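Agmatine ureohydrolase (Thermoplasma volcanium GSS1, PDB 3PZL) probably hydrolyses agmatine to putrescine and urea, as an arginase-family enzyme that binds two manganese ions per subunit. Local coordinates at residues Y75-L80 / F293-E298. Numbering follows the deposited sequence.
Sequences YGIDLL and FIASRE
Ala-295 is the small bump on this side of helix 281-303, and three side chains of the segment 75-80, Tyr-75, Ile-77 and Leu-79, close round its methyl. Tyr-75 lays its ring over the helix: CD2 reaches Ala-295 CB at 3.8 Å, while one face rests on Ser-296, whose CB lies 3.5 Å from Tyr-75 CE1. With CG anti to its own carbonyl carbon (chi1 -59°), the ring extends across the helix toward helix 251-261, where it also touches Arg-255 and Glu-259. Replacing this tyrosine by an alanine would probably open a gap above Ser-296 CB and strip one wall from the hollow round the Ala-295 methyl.

Ile-77 drops into the groove between Ala-295 and Glu-298, one helical turn apart. Its CG1 sits 3.5 Å from Ala-295 O, and its two methyl ends, CD1 and CG2, both rest on Glu-298 CB, each at 3.8 Å. Glu-298 then bends at chi2 (-60°), carrying its carboxylate away to Tyr-37 OH. Away from the manganese site, a two-stranded antiparallel hairpin, 71-72 with 77-78, is thus packed against the long C-terminal helix flanking the parallel sheet of the arginase-type alpha/beta fold. A G1 beta bulge at Gly-76 and Ile-77, opposite Glu-72, shapes the hairpin, with Gly-76 at positive phi.

Across the Ala-295 methyl from the Tyr-75 ring, Leu-79 sends CD2 against Ile-294 CG2, 3.7 Å away, the two branched chains meeting at a slant. No hydrogen bond links the segments; Ser-296 OG turns instead to Val-292 O and Ser-262 OG, and Asp-78, pointing off the helix, salt-bridges through OD2 to Arg-186 of a second subunit.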
ATOM      1  N   TYR B  75      -7.292 -33.482  -9.276  1.00 52.12           N
ATOM      2  CA  TYR B  75      -6.799 -34.312 -10.360  1.00 51.85           C
ATOM      3  C   TYR B  75      -6.135 -35.596  -9.877  1.00 52.25           C
ATOM      4  O   TYR B  75      -5.923 -36.516 -10.642  1.00 52.30           O
ATOM      5  CB  TYR B  75      -5.884 -33.495 -11.236  1.00 51.17           C
ATOM      6  CG  TYR B  75      -6.572 -32.282 -11.822  1.00 50.06           C
ATOM      7  CD1 TYR B  75      -7.456 -32.400 -12.893  1.00 50.39           C
ATOM      8  CD2 TYR B  75      -6.333 -31.020 -11.311  1.00 49.65           C
ATOM      9  CE1 TYR B  75      -8.092 -31.289 -13.431  1.00 50.70           C
ATOM     10  CE2 TYR B  75      -6.944 -29.902 -11.831  1.00 50.74           C
ATOM     11  CZ  TYR B  75      -7.823 -30.037 -12.895  1.00 54.05           C
ATOM     12  OH  TYR B  75      -8.438 -28.903 -13.404  1.00 58.07           O
ATOM     13  N   GLY B  76      -5.844 -35.649  -8.584  1.00 52.54           N
ATOM     14  CA  GLY B  76      -5.213 -36.808  -7.996  1.00 53.03           C
ATOM     15  C   GLY B  76      -3.853 -37.043  -8.589  1.00 52.95           C
ATOM     16  O   GLY B  76      -3.522 -38.170  -8.919  1.00 54.04           O
ATOM     17  N   ILE B  77      -3.085 -35.965  -8.723  1.00 52.50           N
ATOM     18  CA  ILE B  77      -1.766 -35.981  -9.325  1.00 52.15           C
ATOM     19  C   ILE B  77      -0.788 -35.296  -8.403  1.00 52.48           C
ATOM     20  O   ILE B  77      -1.009 -34.147  -7.990  1.00 51.33           O
ATOM     21  CB  ILE B  77      -1.770 -35.227 -10.649  1.00 52.23           C
ATOM     22  CG1 ILE B  77      -2.613 -35.993 -11.678  1.00 53.00           C
ATOM     23  CG2 ILE B  77      -0.330 -34.945 -11.143  1.00 50.84           C
ATOM     24  CD1 ILE B  77      -2.017 -37.365 -12.075  1.00 52.22           C
ATOM     25  N   ASP B  78       0.291 -36.017  -8.091  1.00 52.97           N
ATOM     26  CA  ASP B  78       1.398 -35.496  -7.295  1.00 53.32           C
ATOM     27  C   ASP B  78       2.401 -34.809  -8.233  1.00 53.12           C
ATOM     28  O   ASP B  78       3.026 -35.447  -9.090  1.00 53.31           O
ATOM     29  CB  ASP B  78       2.049 -36.635  -6.498  1.00 53.88           C
ATOM     30  CG  ASP B  78       3.299 -36.204  -5.749  1.00 56.10           C
ATOM     31  OD1 ASP B  78       3.486 -34.989  -5.489  1.00 57.44           O
ATOM     32  OD2 ASP B  78       4.102 -37.103  -5.405  1.00 59.45           O
ATOM     33  N   LEU B  79       2.548 -33.500  -8.059  1.00 52.60           N
ATOM     34  CA  LEU B  79       3.390 -32.708  -8.939  1.00 52.86           C
ATOM     35  C   LEU B  79       4.875 -32.973  -8.757  1.00 53.24           C
ATOM     36  O   LEU B  79       5.652 -32.797  -9.684  1.00 52.88           O
ATOM     37  CB  LEU B  79       3.062 -31.241  -8.755  1.00 52.62           C
ATOM     38  CG  LEU B  79       1.651 -30.915  -9.234  1.00 53.44           C
ATOM     39  CD1 LEU B  79       1.265 -29.563  -8.714  1.00 56.53           C
ATOM     40  CD2 LEU B  79       1.563 -30.931 -10.754  1.00 54.93           C
ATOM     41  N   LEU B  80       5.244 -33.422  -7.558  1.00 54.11           N
ATOM     42  CA  LEU B  80       6.605 -33.778  -7.224  1.00 55.25           C
ATOM     43  C   LEU B  80       7.088 -34.934  -8.074  1.00 56.47           C
ATOM     44  O   LEU B  80       8.288 -35.070  -8.339  1.00 57.49           O
ATOM     45  CB  LEU B  80       6.690 -34.158  -5.748  1.00 55.37           C
ATOM     46  CG  LEU B  80       7.211 -33.059  -4.831  1.00 55.37           C
ATOM     47  CD1 LEU B  80       7.410 -33.579  -3.419  1.00 54.78           C
ATOM     48  CD2 LEU B  80       8.521 -32.492  -5.410  1.00 54.47           C
ATOM     49  N   PHE B 293      -2.632 -26.892 -15.343  1.00 45.67           N
ATOM     50  CA  PHE B 293      -2.204 -27.377 -16.631  1.00 46.25           C
ATOM     51  C   PHE B 293      -1.452 -28.694 -16.519  1.00 47.43           C
ATOM     52  O   PHE B 293      -1.806 -29.675 -17.186  1.00 48.85           O
ATOM     53  CB  PHE B 293      -1.335 -26.352 -17.308  1.00 46.32           C
ATOM     54  CG  PHE B 293      -0.680 -26.849 -18.534  1.00 46.82           C
ATOM     55  CD1 PHE B 293      -1.303 -26.738 -19.757  1.00 47.76           C
ATOM     56  CD2 PHE B 293       0.561 -27.428 -18.479  1.00 47.51           C
ATOM     57  CE1 PHE B 293      -0.680 -27.176 -20.907  1.00 48.05           C
ATOM     58  CE2 PHE B 293       1.178 -27.885 -19.632  1.00 48.98           C
ATOM     59  CZ  PHE B 293       0.566 -27.747 -20.842  1.00 46.92           C
ATOM     60  N   ILE B 294      -0.421 -28.729 -15.679  1.00 47.10           N
ATOM     61  CA  ILE B 294       0.386 -29.927 -15.530  1.00 48.03           C
ATOM     62  C   ILE B 294      -0.469 -31.082 -15.004  1.00 48.45           C
ATOM     63  O   ILE B 294      -0.487 -32.155 -15.605  1.00 49.04           O
ATOM     64  CB  ILE B 294       1.655 -29.670 -14.627  1.00 48.36           C
ATOM     65  CG1 ILE B 294       2.612 -28.693 -15.302  1.00 48.32           C
ATOM     66  CG2 ILE B 294       2.387 -30.932 -14.316  1.00 46.82           C
ATOM     67  CD1 ILE B 294       3.714 -28.263 -14.419  1.00 48.26           C
ATOM     68  N   ALA B 295      -1.184 -30.846 -13.903  1.00 48.35           N
ATOM     69  CA  ALA B 295      -1.946 -31.889 -13.237  1.00 48.95           C
ATOM     70  C   ALA B 295      -2.989 -32.497 -14.150  1.00 49.75           C
ATOM     71  O   ALA B 295      -3.072 -33.710 -14.267  1.00 50.98           O
ATOM     72  CB  ALA B 295      -2.581 -31.390 -11.909  1.00 47.30           C
ATOM     73  N   SER B 296      -3.797 -31.675 -14.796  1.00 50.80           N
ATOM     74  CA  SER B 296      -4.868 -32.224 -15.619  1.00 52.14           C
ATOM     75  C   SER B 296      -4.317 -32.968 -16.831  1.00 53.57           C
ATOM     76  O   SER B 296      -4.943 -33.904 -17.339  1.00 55.11           O
ATOM     77  CB  SER B 296      -5.827 -31.146 -16.084  1.00 51.50           C
ATOM     78  OG  SER B 296      -5.172 -30.312 -17.001  1.00 52.99           O
ATOM     79  N   ARG B 297      -3.151 -32.550 -17.304  1.00 54.42           N
ATOM     80  CA  ARG B 297      -2.497 -33.273 -18.384  1.00 55.50           C
ATOM     81  C   ARG B 297      -1.971 -34.632 -17.919  1.00 56.66           C
ATOM     82  O   ARG B 297      -2.071 -35.616 -18.654  1.00 58.09           O
ATOM     83  CB  ARG B 297      -1.356 -32.449 -18.979  1.00 55.30           C
ATOM     84  CG  ARG B 297      -0.757 -33.060 -20.205  1.00 54.43           C
ATOM     85  CD  ARG B 297       0.085 -32.049 -20.951  1.00 54.50           C
ATOM     86  NE  ARG B 297       0.453 -32.524 -22.288  1.00 54.70           N
ATOM     87  CZ  ARG B 297       1.458 -33.354 -22.520  1.00 54.90           C
ATOM     88  NH1 ARG B 297       2.191 -33.778 -21.504  1.00 54.03           N
ATOM     89  NH2 ARG B 297       1.745 -33.744 -23.756  1.00 56.28           N
ATOM     90  N   GLU B 298      -1.422 -34.685 -16.707  1.00 56.47           N
ATOM     91  CA  GLU B 298      -0.925 -35.926 -16.161  1.00 56.98           C
ATOM     92  C   GLU B 298      -2.061 -36.882 -15.909  1.00 57.14           C
ATOM     93  O   GLU B 298      -1.882 -38.099 -16.058  1.00 57.94           O
ATOM     94  CB  GLU B 298      -0.124 -35.702 -14.867  1.00 56.98           C
ATOM     95  CG  GLU B 298       1.280 -35.108 -15.067  1.00 57.39           C
ATOM     96  CD  GLU B 298       2.186 -35.978 -15.930  1.00 58.04           C
ATOM     97  OE1 GLU B 298       2.465 -37.116 -15.548  1.00 59.28           O
ATOM     98  OE2 GLU B 298       2.648 -35.522 -16.982  1.00 59.63           O
TER